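ORC1-type DNA replication protein 2 (Aeropyrum pernix, PDB 1W5T) binds and hydrolyses ATP, binds DNA and takes part in regulating DNA replication, as an ORC/Cdc6-type AAA+ ATPase with a C-terminal winged-helix domain. Local coordinates at residues Y19-L24 and L224-E229; R25-E30 and S217-T222; Y55-R60 and K209-A214; P239-L244 and D279-D284. All coordinates share one frame; numbering follows the deposited sequence.

Interaction 1: residues Y19-L24 and L224-E229; sequences YIPPEL and LEQRAE. With ANP (phosphoaminophosphonic acid-adenylate ester), chain D.
The adenosine end of the AAA+ nucleotide pocket is closed where Y19, P21 and E23 of the N-terminal loop meet Q226 and R227 on lid helix 217-231. R227, an ATP-binding residue, grips the adenosine directly: its NH2 donates to ANP O2' at 2.8 Å and to ANP N3 at 3.0 Å, so one nitrogen reads ribose and base together. A bend at chi2 (-26°) turns the chain back toward the nucleotide. CD2 of Y19 lies over one face of the guanidinium, 3.3 Å from NH1 of R227, while that same NH1 meets the tyrosine ring near its edge. NH1 also donates a hydrogen bond to a water that in turn donates to Y19 O (2.7 Å), and V14 O is a further acceptor. Beside this, the extended Q226 crosses P21 at about a right angle, and its NE2 donates to E23 O (2.8 Å) from above the carbonyl plane. Replacing Q226 by an alanine would probably leave E23 O without this donor and open a gap beside the P21 ring. P21 CG itself sits 3.9 Å from ANP C2. Such a base- and ribose-holding cleft between ATPase core and helical lid is typical of AAA+ proteins.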
# COMPACT_ATOMS: atom_id res chain seq x y z
N TYR A 19 14.80 2.56 2.97
CA TYR A 19 15.77 1.54 3.21
C TYR A 19 15.10 0.18 2.99
O TYR A 19 14.00 -0.08 3.50
CB TYR A 19 16.33 1.63 4.62
CG TYR A 19 17.20 0.48 5.00
CD1 TYR A 19 18.55 0.44 4.62
CD2 TYR A 19 16.68 -0.59 5.74
CE1 TYR A 19 19.38 -0.65 4.98
CE2 TYR A 19 17.48 -1.67 6.11
CZ TYR A 19 18.83 -1.69 5.74
OH TYR A 19 19.63 -2.77 6.10
N ILE A 20 15.78 -0.67 2.22
CA ILE A 20 15.38 -2.06 1.99
C ILE A 20 16.36 -2.98 2.70
O ILE A 20 17.56 -2.92 2.44
CB ILE A 20 15.40 -2.38 0.47
CG1 ILE A 20 14.63 -1.28 -0.34
CG2 ILE A 20 14.83 -3.77 0.21
CD1 ILE A 20 13.09 -1.28 -0.10
N PRO A 21 15.88 -3.82 3.61
CA PRO A 21 16.80 -4.67 4.36
C PRO A 21 17.45 -5.70 3.44
O PRO A 21 16.85 -6.00 2.42
CB PRO A 21 15.92 -5.26 5.48
CG PRO A 21 14.57 -4.95 5.13
CD PRO A 21 14.50 -3.94 4.07
N PRO A 22 18.66 -6.19 3.76
CA PRO A 22 19.35 -7.17 2.88
C PRO A 22 18.61 -8.52 2.79
O PRO A 22 18.86 -9.28 1.88
CB PRO A 22 20.71 -7.39 3.56
CG PRO A 22 20.54 -6.95 5.00
CD PRO A 22 19.42 -5.90 4.99
N GLU A 23 17.72 -8.80 3.75
CA GLU A 23 16.89 -10.02 3.75
C GLU A 23 15.53 -9.69 4.29
O GLU A 23 15.41 -8.75 5.06
CB GLU A 23 17.53 -11.10 4.64
CG GLU A 23 18.45 -12.05 3.85
CD GLU A 23 18.64 -13.41 4.51
OE1 GLU A 23 18.38 -13.49 5.74
OE2 GLU A 23 19.05 -14.40 3.81
N LEU A 24 14.51 -10.45 3.93
CA LEU A 24 13.21 -10.31 4.61
C LEU A 24 12.99 -11.40 5.64
O LEU A 24 13.25 -12.56 5.38
CB LEU A 24 12.03 -10.31 3.64
CG LEU A 24 11.77 -9.09 2.74
CD1 LEU A 24 10.46 -9.28 1.97
CD2 LEU A 24 11.77 -7.79 3.47
N LEU A 224 11.17 -5.09 13.95
CA LEU A 224 11.92 -4.14 14.77
C LEU A 224 13.27 -4.74 15.17
O LEU A 224 14.31 -4.06 15.26
CB LEU A 224 11.11 -3.71 16.00
CG LEU A 224 9.85 -2.90 15.68
CD1 LEU A 224 8.95 -2.71 16.91
CD2 LEU A 224 10.18 -1.57 15.00
N GLU A 225 13.26 -6.05 15.38
CA GLU A 225 14.48 -6.70 15.84
C GLU A 225 15.60 -6.66 14.78
O GLU A 225 16.74 -6.40 15.12
CB GLU A 225 14.20 -8.11 16.35
CG GLU A 225 15.45 -8.89 16.65
CD GLU A 225 15.15 -10.35 16.98
OE1 GLU A 225 15.33 -10.76 18.13
OE2 GLU A 225 14.74 -11.09 16.08
N GLN A 226 15.23 -6.90 13.52
CA GLN A 226 16.07 -6.70 12.37
C GLN A 226 16.52 -5.23 12.20
O GLN A 226 17.68 -4.99 11.93
CB GLN A 226 15.36 -7.23 11.10
CG GLN A 226 16.13 -7.06 9.80
CD GLN A 226 15.37 -7.56 8.60
OE1 GLN A 226 14.20 -7.18 8.39
NE2 GLN A 226 16.01 -8.41 7.79
N ARG A 227 15.63 -4.25 12.36
CA ARG A 227 16.12 -2.86 12.35
C ARG A 227 17.14 -2.57 13.50
O ARG A 227 18.19 -1.95 13.29
CB ARG A 227 14.97 -1.84 12.36
CG ARG A 227 14.19 -1.65 11.06
CD ARG A 227 14.92 -1.95 9.71
NE ARG A 227 13.91 -2.29 8.74
CZ ARG A 227 13.46 -1.47 7.80
NH1 ARG A 227 13.99 -0.24 7.66
NH2 ARG A 227 12.48 -1.90 6.98
N ALA A 228 16.84 -3.00 14.71
CA ALA A 228 17.80 -2.82 15.79
C ALA A 228 19.19 -3.42 15.44
O ALA A 228 20.20 -2.69 15.39
CB ALA A 228 17.29 -3.38 17.07
N GLU A 229 19.21 -4.70 15.10
CA GLU A 229 20.43 -5.42 14.71
C GLU A 229 21.29 -4.77 13.66
O GLU A 229 22.50 -4.70 13.83
CB GLU A 229 20.12 -6.85 14.27
CG GLU A 229 19.72 -7.80 15.39
CD GLU A 229 19.32 -9.15 14.85
OE1 GLU A 229 18.86 -10.00 15.62
OE2 GLU A 229 19.45 -9.38 13.64
PG ANP D . 1.80 2.94 2.15
O1G ANP D . 2.01 4.39 2.76
O2G ANP D . 2.18 2.99 0.61
O3G ANP D . 0.33 2.38 2.36
PB ANP D . 3.46 0.46 2.22
O1B ANP D . 3.96 0.55 0.73
O2B ANP D . 2.31 -0.58 2.30
N3B ANP D . 3.00 1.96 2.90
PA ANP D . 6.21 0.09 2.98
O1A ANP D . 6.80 -1.05 2.03
O2A ANP D . 6.62 1.51 2.41
O3A ANP D . 4.63 -0.08 3.23
O5' ANP D . 6.74 -0.16 4.49
C5' ANP D . 6.65 0.68 5.65
C4' ANP D . 7.98 0.52 6.39
O4' ANP D . 8.08 -0.78 6.98
C3' ANP D . 9.19 0.61 5.47
O3' ANP D . 10.25 1.18 6.19
C2' ANP D . 9.55 -0.84 5.15
O2' ANP D . 10.90 -1.08 4.76
C1' ANP D . 9.20 -1.52 6.47
N9 ANP D . 8.71 -2.87 6.23
C8 ANP D . 7.43 -3.20 5.81
N7 ANP D . 7.28 -4.54 5.68
C5 ANP D . 8.43 -5.12 6.05
C6 ANP D . 9.05 -6.47 6.18
N6 ANP D . 8.37 -7.62 5.90
N1 ANP D . 10.35 -6.57 6.57
C2 ANP D . 11.10 -5.52 6.87
N3 ANP D . 10.66 -4.24 6.77
C4 ANP D . 9.32 -4.01 6.37
O HOH W 1 12.87 1.11 5.61

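Interaction 2: residues R25-E30 and S217-T222; sequences RVRRGE and SRELYT. With ANP (phosphoaminophosphonic acid-adenylate ester), chain D.
R27 meets E219 in an unusually turned salt bridge: NH1 of R27 lies 3.0 Å from OE1 of E219, but it comes from above the carboxylate plane, and the two flat groups stand nearly upright to each other, with 84° between their planes. The bond is also bent, so the pairing is probably more electrostatic than directional. The other oxygen, OE2, is held by the backbone nitrogen of K216, so each carboxylate oxygen has its own donor, one across the contact and one just before its own helix. The contact spans the AAA+ cleft, joining the turn that starts helix 28-43 to the first turns of lid helix 217-231. R27 occupies the N-cap position of its helix with a positive phi of 70°, rare for a residue with a side chain.

V26 fills the middle. Its CG1, anti to the backbone N (chi1 -178°), reaches CB of E219 at 3.8 Å and also lies over one face of the R27 guanidinium, offset toward its rim; CG2, the other branch, rests against CB of T222. The backbone of the same valine faces the nucleotide, where V26 O accepts from ANP N6 at 2.9 Å, a bond to the exocyclic amine, consistent with a preference for adenine, since guanine carries a carbonyl oxygen there. Farther along, CB of R25 packs on CG2 of T222, and the end of R25 has its salt-bridge partner in E229. NH1 of R25 reaches T222 indirectly, donating to a water 2.7 Å away that in turn donates to T222 O.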
# COMPACT_ATOMS: atom_id res chain seq x y z
N ARG A 25 12.45 -11.05 6.80
CA ARG A 25 12.18 -12.06 7.84
C ARG A 25 10.69 -12.29 8.10
O ARG A 25 10.28 -13.18 8.85
CB ARG A 25 12.89 -11.67 9.14
CG ARG A 25 14.41 -11.67 9.05
CD ARG A 25 15.07 -11.87 10.37
NE ARG A 25 16.50 -11.52 10.31
CZ ARG A 25 17.18 -10.94 11.30
NH1 ARG A 25 16.56 -10.64 12.44
NH2 ARG A 25 18.47 -10.69 11.14
N VAL A 26 9.90 -11.43 7.50
CA VAL A 26 8.47 -11.52 7.46
C VAL A 26 8.18 -11.23 6.00
O VAL A 26 8.84 -10.39 5.41
CB VAL A 26 7.81 -10.43 8.35
CG1 VAL A 26 6.28 -10.60 8.33
CG2 VAL A 26 8.36 -10.47 9.80
N ARG A 27 7.21 -11.94 5.43
CA ARG A 27 6.87 -11.89 3.99
C ARG A 27 7.96 -12.54 3.07
O ARG A 27 7.98 -12.33 1.83
CB ARG A 27 6.45 -10.46 3.57
CG ARG A 27 5.36 -9.80 4.47
CD ARG A 27 4.01 -10.60 4.61
NE ARG A 27 3.04 -9.93 5.49
CZ ARG A 27 2.48 -10.47 6.58
NH1 ARG A 27 2.76 -11.72 6.98
NH2 ARG A 27 1.63 -9.74 7.30
N ARG A 28 8.85 -13.32 3.67
CA ARG A 28 9.91 -13.93 2.92
C ARG A 28 9.33 -14.91 1.89
O ARG A 28 9.71 -14.87 0.71
CB ARG A 28 10.92 -14.61 3.85
CG ARG A 28 12.05 -15.27 3.14
CD ARG A 28 12.56 -16.50 3.82
NE ARG A 28 13.27 -16.17 5.04
CZ ARG A 28 12.85 -16.29 6.31
NH1 ARG A 28 13.68 -15.88 7.25
NH2 ARG A 28 11.67 -16.81 6.68
N GLY A 29 8.38 -15.74 2.32
CA GLY A 29 7.74 -16.67 1.43
C GLY A 29 7.01 -16.01 0.28
O GLY A 29 7.12 -16.48 -0.86
N GLU A 30 6.28 -14.93 0.56
CA GLU A 30 5.61 -14.22 -0.51
C GLU A 30 6.59 -13.64 -1.51
O GLU A 30 6.31 -13.67 -2.69
CB GLU A 30 4.60 -13.16 -0.02
CG GLU A 30 4.64 -12.80 1.45
CD GLU A 30 4.21 -13.92 2.39
OE1 GLU A 30 2.99 -14.13 2.57
OE2 GLU A 30 5.10 -14.55 2.99
N SER A 217 1.53 -8.41 16.04
CA SER A 217 2.58 -7.92 16.93
C SER A 217 3.88 -8.72 16.83
O SER A 217 4.97 -8.12 16.86
CB SER A 217 2.09 -7.81 18.39
OG SER A 217 2.03 -9.08 19.00
N ARG A 218 3.75 -10.04 16.70
CA ARG A 218 4.86 -10.96 16.52
C ARG A 218 5.71 -10.59 15.28
O ARG A 218 6.94 -10.58 15.33
CB ARG A 218 4.31 -12.39 16.33
CG ARG A 218 4.25 -13.23 17.58
CD ARG A 218 4.58 -14.77 17.33
NE ARG A 218 4.98 -15.05 15.93
CZ ARG A 218 5.86 -15.98 15.54
NH1 ARG A 218 6.47 -16.76 16.41
NH2 ARG A 218 6.13 -16.11 14.25
N GLU A 219 5.03 -10.27 14.17
CA GLU A 219 5.70 -9.81 12.95
C GLU A 219 6.37 -8.49 13.10
O GLU A 219 7.51 -8.35 12.67
CB GLU A 219 4.75 -9.81 11.77
CG GLU A 219 4.18 -11.20 11.53
CD GLU A 219 2.89 -11.14 10.78
OE1 GLU A 219 2.64 -12.06 9.99
OE2 GLU A 219 2.16 -10.17 10.93
N LEU A 220 5.70 -7.53 13.75
CA LEU A 220 6.31 -6.24 14.03
C LEU A 220 7.53 -6.42 14.91
O LEU A 220 8.49 -5.72 14.75
CB LEU A 220 5.32 -5.24 14.69
CG LEU A 220 4.20 -4.68 13.78
CD1 LEU A 220 3.23 -3.86 14.61
CD2 LEU A 220 4.79 -3.88 12.56
N TYR A 221 7.47 -7.38 15.83
CA TYR A 221 8.58 -7.63 16.70
C TYR A 221 9.79 -8.09 15.87
O TYR A 221 10.89 -7.55 15.99
CB TYR A 221 8.26 -8.64 17.81
CG TYR A 221 9.53 -8.93 18.58
CD1 TYR A 221 10.41 -9.91 18.15
CD2 TYR A 221 9.92 -8.12 19.67
CE1 TYR A 221 11.59 -10.13 18.79
CE2 TYR A 221 11.10 -8.34 20.34
CZ TYR A 221 11.93 -9.35 19.89
OH TYR A 221 13.10 -9.60 20.50
N THR A 222 9.56 -9.10 15.04
CA THR A 222 10.56 -9.54 14.09
C THR A 222 11.09 -8.39 13.25
O THR A 222 12.30 -8.29 13.02
CB THR A 222 10.00 -10.67 13.20
OG1 THR A 222 9.62 -11.76 14.04
CG2 THR A 222 11.07 -11.28 12.36
PG ANP D . 1.80 2.94 2.15
O1G ANP D . 2.01 4.39 2.76
O2G ANP D . 2.18 2.99 0.61
O3G ANP D . 0.33 2.38 2.36
PB ANP D . 3.46 0.46 2.22
O1B ANP D . 3.96 0.55 0.73
O2B ANP D . 2.31 -0.58 2.30
N3B ANP D . 3.00 1.96 2.90
PA ANP D . 6.21 0.09 2.98
O1A ANP D . 6.80 -1.05 2.03
O2A ANP D . 6.62 1.51 2.41
O3A ANP D . 4.63 -0.08 3.23
O5' ANP D . 6.74 -0.16 4.49
C5' ANP D . 6.65 0.68 5.65
C4' ANP D . 7.98 0.52 6.39
O4' ANP D . 8.08 -0.78 6.98
C3' ANP D . 9.19 0.61 5.47
O3' ANP D . 10.25 1.18 6.19
C2' ANP D . 9.55 -0.84 5.15
O2' ANP D . 10.90 -1.08 4.76
C1' ANP D . 9.20 -1.52 6.47
N9 ANP D . 8.71 -2.87 6.23
C8 ANP D . 7.43 -3.20 5.81
N7 ANP D . 7.28 -4.54 5.68
C5 ANP D . 8.43 -5.12 6.05
C6 ANP D . 9.05 -6.47 6.18
N6 ANP D . 8.37 -7.62 5.90
N1 ANP D . 10.35 -6.57 6.57
C2 ANP D . 11.10 -5.52 6.87
N3 ANP D . 10.66 -4.24 6.77
C4 ANP D . 9.32 -4.01 6.37
O HOH W 2 14.13 -10.55 13.54

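Interaction 3: residues Y55-R60 and K209-A214; sequences YGSIGR and KLHLPA
Y55 and H211 lie side by side on one face of a parallel sheet, their rings inclined at 40°, neither stacked nor perpendicular. Over the tyrosine face lies the aliphatic start of the histidine: CB of H211 stands 4.0 Å from the Y55 ring centroid, a CH-pi contact. The imidazole leans in so that its CD2 meets CE1 of Y55 at 3.4 Å. The tyrosine takes the crowded position between its backbone N and carbonyl carbon (chi1 61°), which swings the ring across the neighbouring strand, where CB of K209 touches its edge. In the backbones, Y55 N donates to L210 O (2.9 Å) and L212 N to Y55 O (2.7 Å). These bonds join strand 51-56, next to last in the five-stranded AAA+ core sheet (order 2-3-4-1-5), to the outermost strand 206-212. After G56 the chains diverge: S57 N reaches L212 O only weakly, and a type II turn from S57 to R60 opens the nucleotide-binding P-loop, with G59 in it. A water carries the join onward, accepting from A214 N at 2.7 Å and bonded to S57 OG. At the turn's end the R60 guanidinium offers a face to CB of A214, 3.8 Å from NH2 of R60.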
# COMPACT_ATOMS: atom_id res chain seq x y z
N TYR A 55 -1.28 -5.99 -3.65
CA TYR A 55 -2.14 -4.97 -3.05
C TYR A 55 -2.24 -5.18 -1.53
O TYR A 55 -1.93 -6.25 -1.01
CB TYR A 55 -3.55 -4.92 -3.72
CG TYR A 55 -4.38 -6.22 -3.62
CD1 TYR A 55 -5.44 -6.35 -2.71
CD2 TYR A 55 -4.08 -7.32 -4.45
CE1 TYR A 55 -6.21 -7.54 -2.64
CE2 TYR A 55 -4.85 -8.51 -4.39
CZ TYR A 55 -5.90 -8.59 -3.47
OH TYR A 55 -6.61 -9.74 -3.42
N GLY A 56 -2.66 -4.15 -0.82
CA GLY A 56 -2.82 -4.24 0.62
C GLY A 56 -4.25 -4.18 1.11
O GLY A 56 -5.19 -3.99 0.33
N SER A 57 -4.45 -4.36 2.41
CA SER A 57 -5.78 -4.22 2.97
C SER A 57 -6.26 -2.80 2.76
O SER A 57 -5.47 -1.84 2.66
CB SER A 57 -5.81 -4.61 4.42
OG SER A 57 -5.42 -5.97 4.51
N ILE A 58 -7.57 -2.69 2.62
CA ILE A 58 -8.17 -1.40 2.31
C ILE A 58 -8.06 -0.40 3.49
O ILE A 58 -8.44 -0.68 4.62
CB ILE A 58 -9.64 -1.63 1.86
CG1 ILE A 58 -10.26 -0.34 1.37
CG2 ILE A 58 -10.47 -2.22 2.99
CD1 ILE A 58 -11.04 -0.51 0.12
N GLY A 59 -7.54 0.79 3.19
CA GLY A 59 -7.26 1.78 4.20
C GLY A 59 -6.02 1.57 5.06
O GLY A 59 -5.73 2.45 5.82
N ARG A 60 -5.31 0.45 4.95
CA ARG A 60 -4.09 0.21 5.74
C ARG A 60 -2.87 0.75 5.01
O ARG A 60 -2.76 0.61 3.78
CB ARG A 60 -3.87 -1.28 6.06
CG ARG A 60 -5.00 -1.94 6.85
CD ARG A 60 -5.32 -1.27 8.24
NE ARG A 60 -6.26 -2.10 8.99
CZ ARG A 60 -6.07 -2.58 10.20
NH1 ARG A 60 -7.02 -3.34 10.76
NH2 ARG A 60 -4.95 -2.29 10.86
N LYS A 209 -1.84 -12.55 -7.87
CA LYS A 209 -2.30 -11.42 -7.10
C LYS A 209 -1.95 -11.76 -5.67
O LYS A 209 -2.26 -12.85 -5.17
CB LYS A 209 -3.81 -11.21 -7.25
CG LYS A 209 -4.20 -10.62 -8.55
CD LYS A 209 -5.63 -10.99 -8.92
CE LYS A 209 -5.90 -10.78 -10.39
NZ LYS A 209 -7.29 -11.14 -10.76
N LEU A 210 -1.30 -10.83 -5.01
CA LEU A 210 -0.87 -11.06 -3.65
C LEU A 210 -1.41 -9.97 -2.71
O LEU A 210 -1.11 -8.77 -2.86
CB LEU A 210 0.67 -11.10 -3.63
CG LEU A 210 1.36 -11.71 -2.43
CD1 LEU A 210 0.61 -13.00 -1.94
CD2 LEU A 210 2.79 -12.04 -2.86
N HIS A 211 -2.20 -10.39 -1.72
CA HIS A 211 -2.81 -9.48 -0.78
C HIS A 211 -1.98 -9.41 0.51
O HIS A 211 -1.79 -10.39 1.20
CB HIS A 211 -4.24 -9.93 -0.52
CG HIS A 211 -4.96 -9.17 0.56
ND1 HIS A 211 -5.37 -9.76 1.74
CD2 HIS A 211 -5.34 -7.88 0.65
CE1 HIS A 211 -5.97 -8.87 2.49
NE2 HIS A 211 -5.95 -7.71 1.86
N LEU A 212 -1.46 -8.23 0.82
CA LEU A 212 -0.68 -8.02 2.05
C LEU A 212 -1.58 -7.51 3.18
O LEU A 212 -2.16 -6.44 3.05
CB LEU A 212 0.42 -7.01 1.81
CG LEU A 212 1.85 -7.50 1.57
CD1 LEU A 212 2.00 -8.89 0.96
CD2 LEU A 212 2.66 -6.48 0.82
N PRO A 213 -1.73 -8.25 4.27
CA PRO A 213 -2.53 -7.73 5.37
C PRO A 213 -1.60 -6.91 6.30
O PRO A 213 -0.36 -6.96 6.21
CB PRO A 213 -3.00 -9.00 6.10
CG PRO A 213 -1.78 -9.94 5.99
CD PRO A 213 -1.17 -9.58 4.58
N ALA A 214 -2.24 -6.21 7.24
CA ALA A 214 -1.54 -5.50 8.26
C ALA A 214 -0.85 -6.49 9.20
O ALA A 214 -1.29 -7.61 9.36
CB ALA A 214 -2.54 -4.59 9.03
O HOH W 3 -4.95 -6.61 7.48

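Interaction 4: residues P239-L244 and D279-D284; sequences PRHLEL and DSLSED
H241 and L281 form the tight half of this contact, whereas R240 and E283 meet on its solvent side. CB of L281 sits over the centre of the imidazole face, 3.8 Å from the H241 ring centroid and 12° off the normal, a clear CH-pi contact. The ring edge points at the start of helix 283-292, with CE1 of H241 3.8 Å from E283 N, just past N-cap S282. CD1 of L244 adds a contact with CB of E283 at 3.9 Å. Placing an alanine at H241 would probably open a gap against L281 CB and lose the CH-pi contact there. Outside, R240 departs between its backbone N and carbonyl carbon (chi1 41°) and runs extended to E283. NH1 of R240 forms a salt bridge with OE1 of E283 at 2.9 Å, using the anti lone pair of that oxygen. Both charges are shared, R240 with E238 and E283 with R287, forming a small ionic network. Inside, H241 ND1 is buried with no hydrogen-bonding partner in the model. Carbon over the face and a helix N-terminus at the edge would probably favour a neutral imidazole, although E283 OE1, 5.4 Å from H241 ND1, would pull the other way.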
# COMPACT_ATOMS: atom_id res chain seq x y z
N PRO A 239 15.18 -6.72 23.89
CA PRO A 239 13.89 -7.22 23.39
C PRO A 239 12.67 -6.49 23.90
O PRO A 239 11.84 -6.16 23.07
CB PRO A 239 13.88 -8.70 23.88
CG PRO A 239 15.36 -9.09 23.71
CD PRO A 239 16.11 -7.84 24.19
N ARG A 240 12.57 -6.23 25.20
CA ARG A 240 11.35 -5.68 25.82
C ARG A 240 11.04 -4.30 25.33
O ARG A 240 9.85 -3.95 25.24
CB ARG A 240 11.43 -5.64 27.34
CG ARG A 240 12.77 -5.21 27.90
CD ARG A 240 12.80 -5.32 29.40
NE ARG A 240 14.14 -5.16 29.91
CZ ARG A 240 14.73 -4.04 30.34
NH1 ARG A 240 14.13 -2.83 30.39
NH2 ARG A 240 15.98 -4.17 30.75
N HIS A 241 12.09 -3.53 25.03
CA HIS A 241 11.96 -2.21 24.46
C HIS A 241 11.13 -2.33 23.19
O HIS A 241 10.21 -1.56 22.98
CB HIS A 241 13.33 -1.62 24.10
CG HIS A 241 14.23 -1.34 25.27
ND1 HIS A 241 13.80 -0.74 26.43
CD2 HIS A 241 15.56 -1.51 25.41
CE1 HIS A 241 14.82 -0.62 27.26
NE2 HIS A 241 15.90 -1.08 26.66
N LEU A 242 11.47 -3.29 22.34
CA LEU A 242 10.79 -3.47 21.05
C LEU A 242 9.37 -4.04 21.23
O LEU A 242 8.47 -3.75 20.43
CB LEU A 242 11.60 -4.41 20.15
CG LEU A 242 13.10 -4.20 19.97
CD1 LEU A 242 13.69 -5.31 19.07
CD2 LEU A 242 13.41 -2.81 19.43
N GLU A 243 9.18 -4.84 22.28
CA GLU A 243 7.87 -5.43 22.55
C GLU A 243 6.85 -4.37 22.85
O GLU A 243 5.69 -4.51 22.49
CB GLU A 243 7.93 -6.31 23.78
CG GLU A 243 8.36 -7.71 23.50
CD GLU A 243 8.70 -8.44 24.78
OE1 GLU A 243 7.83 -8.43 25.71
OE2 GLU A 243 9.82 -9.04 24.83
N LEU A 244 7.32 -3.33 23.53
CA LEU A 244 6.52 -2.19 23.90
C LEU A 244 5.90 -1.51 22.68
O LEU A 244 4.86 -0.87 22.80
CB LEU A 244 7.37 -1.20 24.70
CG LEU A 244 7.71 -1.71 26.11
CD1 LEU A 244 8.78 -0.88 26.76
CD2 LEU A 244 6.46 -1.87 27.06
N ASP A 279 22.99 6.62 26.57
CA ASP A 279 23.57 5.84 25.48
C ASP A 279 22.93 4.46 25.33
O ASP A 279 23.48 3.57 24.67
CB ASP A 279 25.10 5.70 25.63
CG ASP A 279 25.50 4.96 26.88
OD1 ASP A 279 26.73 4.95 27.18
OD2 ASP A 279 24.65 4.38 27.61
N SER A 280 21.77 4.30 25.96
CA SER A 280 20.91 3.16 25.75
C SER A 280 19.44 3.61 25.82
O SER A 280 19.14 4.74 26.28
CB SER A 280 21.21 2.11 26.79
OG SER A 280 21.18 2.73 28.06
N LEU A 281 18.53 2.74 25.35
CA LEU A 281 17.11 3.00 25.52
C LEU A 281 16.68 2.73 26.94
O LEU A 281 17.32 1.99 27.70
CB LEU A 281 16.28 2.12 24.60
CG LEU A 281 16.41 2.30 23.10
CD1 LEU A 281 15.63 1.23 22.34
CD2 LEU A 281 15.99 3.70 22.68
N SER A 282 15.56 3.35 27.30
CA SER A 282 14.84 2.95 28.49
C SER A 282 13.38 2.74 28.10
O SER A 282 12.95 3.23 27.04
CB SER A 282 15.00 4.00 29.59
OG SER A 282 14.28 5.17 29.29
N GLU A 283 12.63 2.01 28.91
CA GLU A 283 11.23 1.81 28.65
C GLU A 283 10.39 3.09 28.58
O GLU A 283 9.46 3.18 27.75
CB GLU A 283 10.66 0.88 29.71
CG GLU A 283 11.47 -0.40 29.82
CD GLU A 283 10.75 -1.47 30.56
OE1 GLU A 283 11.33 -2.53 30.86
OE2 GLU A 283 9.59 -1.24 30.87
N ASP A 284 10.70 4.06 29.45
CA ASP A 284 10.02 5.37 29.44
C ASP A 284 10.12 6.06 28.08
O ASP A 284 9.13 6.59 27.57
CB ASP A 284 10.57 6.28 30.54
CG ASP A 284 10.19 5.80 31.96
OD1 ASP A 284 10.73 6.34 32.94
OD2 ASP A 284 9.39 4.88 32.22

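In the fold
Interactions 1 and 2 share helix 217-231 and the nucleotide, with centres 11 Å apart; a salt bridge between E229 OE2 and R25 NH2 (3.0 Å) ties them together. Interaction 1 serves ribose and the N3 edge of adenine, interaction 2 its N6 amine. Interaction 3 lies in the core sheet that leads to the phosphate-binding loop, about 15 Å from interaction 2 between centres, and touches it where E30 CB meets L210 CD2 at 3.6 Å. Interaction 4 belongs to the far side of the lid, about 30 Å from interaction 3 between centres. It backs the nucleotide-binding helix instead: L242 CD1 packs on E225 CA (3.6 Å), and Y221 lies against P239 and L242.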